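Long-range contact in trehalose-6-phosphate phosphatase (PDB 5DX9), which belongs to the trehalose-phosphatase family of the HAD clan and holds a magnesium ion beside a sugar-binding pocket: residues A[108-113]-A[135-140]. Numbering follows the deposited sequence.
Sequences LDMSWM and KKASIT. With G6P (6-O-phosphono-alpha-D-glucopyranose), chain B.
Met113, a selenomethionine, reaches from helix 112-125 to the turn 135-138 and to Ile139. Its CB starts off to one side of that turn. Met113 CG sits against one face of the Trp112 ring, 3.8 Å above the plane and toward the rim. Met113 SE then lies 3.7 Å from Lys136 O. Bends at chi2 (-146°) and chi3 (67°) carry CE in toward Ile139. There Met113 CE meets Ile139 CG1 at 3.2 Å, closer than usual for two carbons, and also lies near Ile139 CD1 and Ser138 N. Trp112 presents the edge of its ring, with CZ2 3.5 Å from Ala137 O. Met110, also a selenomethionine, brings CE over Ala137, 3.5 Å from both its CA and its CB. No hydrogen bond joins the two segments; their contacts are van der Waals, in part with backbone carbonyl oxygens of the turn. Glu88 takes hydrogen bonds from the backbone N of Lys136 and of Ala137 and from Ser138 OG. The other side of the turn serves the sugar pocket. Lys135 NZ donates to O3 of 6-O-phosphono-alpha-D-glucopyranose at 2.9 Å and to Thr140 OG1 at 3.1 Å, and forms a salt bridge with Glu182. The contact thus packs the N-terminal part of helix 112-125 on the hairpin of strands 131-134 and 139-142. This hairpin belongs to the antiparallel four-stranded sheet of the cap domain, as in HAD phosphatases with an alpha/beta cap over the pocket.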
loop_
_atom_site.group_PDB
_atom_site.type_symbol
_atom_site.label_atom_id
_atom_site.label_comp_id
_atom_site.label_asym_id
_atom_site.label_seq_id
_atom_site.Cartn_x
_atom_site.Cartn_y
_atom_site.Cartn_z
ATOM N N LEU A 108 -10.952 -15.525 7.366
ATOM C CA LEU A 108 -11.961 -14.894 6.522
ATOM C C LEU A 108 -12.605 -15.886 5.553
ATOM O O LEU A 108 -11.991 -16.880 5.163
ATOM C CB LEU A 108 -11.346 -13.728 5.745
ATOM C CG LEU A 108 -10.685 -12.638 6.589
ATOM C CD1 LEU A 108 -9.984 -11.620 5.703
ATOM C CD2 LEU A 108 -11.714 -11.961 7.480
ATOM N N ASP A 109 -13.846 -15.601 5.172
ATOM C CA ASP A 109 -14.581 -16.423 4.217
ATOM C C ASP A 109 -14.117 -16.119 2.794
ATOM O O ASP A 109 -14.355 -15.029 2.273
ATOM C CB ASP A 109 -16.088 -16.181 4.361
ATOM C CG ASP A 109 -16.906 -16.923 3.318
ATOM O OD1 ASP A 109 -16.450 -17.985 2.842
ATOM O OD2 ASP A 109 -18.009 -16.440 2.977
HETATM N N MSE A 110 -13.457 -17.089 2.167
HETATM C CA MSE A 110 -12.849 -16.872 0.858
HETATM C C MSE A 110 -13.552 -17.641 -0.260
HETATM O O MSE A 110 -13.005 -17.800 -1.355
HETATM C CB MSE A 110 -11.367 -17.258 0.898
HETATM C CG MSE A 110 -10.558 -16.510 1.953
HETATM SE SE MSE A 110 -10.319 -14.613 1.533
HETATM C CE MSE A 110 -9.150 -14.805 -0.019
ATOM N N SER A 111 -14.766 -18.107 0.011
ATOM C CA SER A 111 -15.498 -18.925 -0.955
ATOM C C SER A 111 -15.925 -18.135 -2.195
ATOM O O SER A 111 -16.423 -18.709 -3.167
ATOM C CB SER A 111 -16.724 -19.553 -0.292
ATOM O OG SER A 111 -17.556 -18.562 0.283
ATOM N N TRP A 112 -15.713 -16.823 -2.160
ATOM C CA TRP A 112 -16.127 -15.944 -3.247
ATOM C C TRP A 112 -15.194 -16.002 -4.458
ATOM O O TRP A 112 -15.542 -15.525 -5.539
ATOM C CB TRP A 112 -16.220 -14.496 -2.745
ATOM C CG TRP A 112 -14.933 -13.973 -2.141
ATOM C CD1 TRP A 112 -14.615 -13.905 -0.811
ATOM C CD2 TRP A 112 -13.799 -13.448 -2.849
ATOM N NE1 TRP A 112 -13.356 -13.374 -0.650
ATOM C CE2 TRP A 112 -12.835 -13.084 -1.883
ATOM C CE3 TRP A 112 -13.504 -13.251 -4.203
ATOM C CZ2 TRP A 112 -11.599 -12.536 -2.230
ATOM C CZ3 TRP A 112 -12.274 -12.707 -4.545
ATOM C CH2 TRP A 112 -11.339 -12.354 -3.559
HETATM N N MSE A 113 -14.010 -16.579 -4.284
HETATM C CA MSE A 113 -12.991 -16.533 -5.329
HETATM C C MSE A 113 -13.412 -17.236 -6.617
HETATM O O MSE A 113 -13.199 -16.706 -7.712
HETATM C CB MSE A 113 -11.683 -17.131 -4.818
HETATM C CG MSE A 113 -11.110 -16.376 -3.632
HETATM SE SE MSE A 113 -9.161 -16.346 -3.616
HETATM C CE MSE A 113 -8.869 -15.254 -5.198
ATOM N N LYS A 135 -4.727 -14.338 -8.046
ATOM C CA LYS A 135 -3.701 -14.326 -7.016
ATOM C C LYS A 135 -4.165 -15.182 -5.846
ATOM O O LYS A 135 -5.164 -15.890 -5.951
ATOM C CB LYS A 135 -3.390 -12.890 -6.582
ATOM C CG LYS A 135 -2.657 -12.081 -7.651
ATOM C CD LYS A 135 -2.554 -10.600 -7.300
ATOM C CE LYS A 135 -3.873 -9.890 -7.541
ATOM N NZ LYS A 135 -3.762 -8.414 -7.401
ATOM N N LYS A 136 -3.444 -15.124 -4.734
ATOM C CA LYS A 136 -3.725 -16.029 -3.627
ATOM C C LYS A 136 -4.975 -15.642 -2.841
ATOM O O LYS A 136 -5.706 -16.514 -2.376
ATOM C CB LYS A 136 -2.516 -16.108 -2.694
ATOM C CG LYS A 136 -1.258 -16.615 -3.388
ATOM C CD LYS A 136 -0.183 -17.043 -2.400
ATOM C CE LYS A 136 1.033 -17.601 -3.131
ATOM N NZ LYS A 136 2.109 -18.048 -2.199
ATOM N N ALA A 137 -5.229 -14.345 -2.696
ATOM C CA ALA A 137 -6.395 -13.887 -1.945
ATOM C C ALA A 137 -7.163 -12.790 -2.684
ATOM O O ALA A 137 -8.081 -12.185 -2.132
ATOM C CB ALA A 137 -5.974 -13.396 -0.566
ATOM N N SER A 138 -6.784 -12.538 -3.931
ATOM C CA SER A 138 -7.452 -11.528 -4.744
ATOM C C SER A 138 -7.385 -11.889 -6.221
ATOM O O SER A 138 -6.561 -12.700 -6.631
ATOM C CB SER A 138 -6.829 -10.149 -4.512
ATOM O OG SER A 138 -5.447 -10.150 -4.835
ATOM N N ILE A 139 -8.252 -11.277 -7.019
ATOM C CA ILE A 139 -8.257 -11.528 -8.452
ATOM C C ILE A 139 -8.389 -10.229 -9.236
ATOM O O ILE A 139 -9.248 -9.397 -8.943
ATOM C CB ILE A 139 -9.401 -12.474 -8.860
ATOM C CG1 ILE A 139 -9.400 -13.733 -7.989
ATOM C CG2 ILE A 139 -9.295 -12.816 -10.341
ATOM C CD1 ILE A 139 -10.629 -14.607 -8.173
ATOM N N THR A 140 -7.540 -10.068 -10.242
ATOM C CA THR A 140 -7.537 -8.859 -11.051
ATOM C C THR A 140 -7.847 -9.162 -12.509
ATOM O O THR A 140 -7.264 -10.071 -13.096
ATOM C CB THR A 140 -6.185 -8.138 -10.976
ATOM O OG1 THR A 140 -5.880 -7.835 -9.610
ATOM C CG2 THR A 140 -6.221 -6.853 -11.790
HETATM C C1 G6P B . -0.918 -4.031 -10.906
HETATM C C2 G6P B . -1.085 -5.519 -10.624
HETATM C C3 G6P B . -2.490 -5.845 -10.156
HETATM C C4 G6P B . -2.816 -5.067 -8.898
HETATM C C5 G6P B . -2.413 -3.581 -8.929
HETATM C C6 G6P B . -1.974 -3.081 -7.538
HETATM O O1 G6P B . -1.650 -3.605 -12.058
HETATM O O2 G6P B . -0.769 -6.255 -11.803
HETATM O O3 G6P B . -2.593 -7.237 -9.823
HETATM O O4 G6P B . -4.230 -5.233 -8.723
HETATM O O5 G6P B . -1.296 -3.253 -9.770
HETATM O O6 G6P B . -0.568 -2.727 -7.525
HETATM P P G6P B . 0.022 -1.633 -6.472
HETATM O O1P G6P B . 1.556 -1.909 -6.073
HETATM O O2P G6P B . -0.045 -0.292 -7.097
HETATM O O3P G6P B . -0.922 -1.687 -5.171
#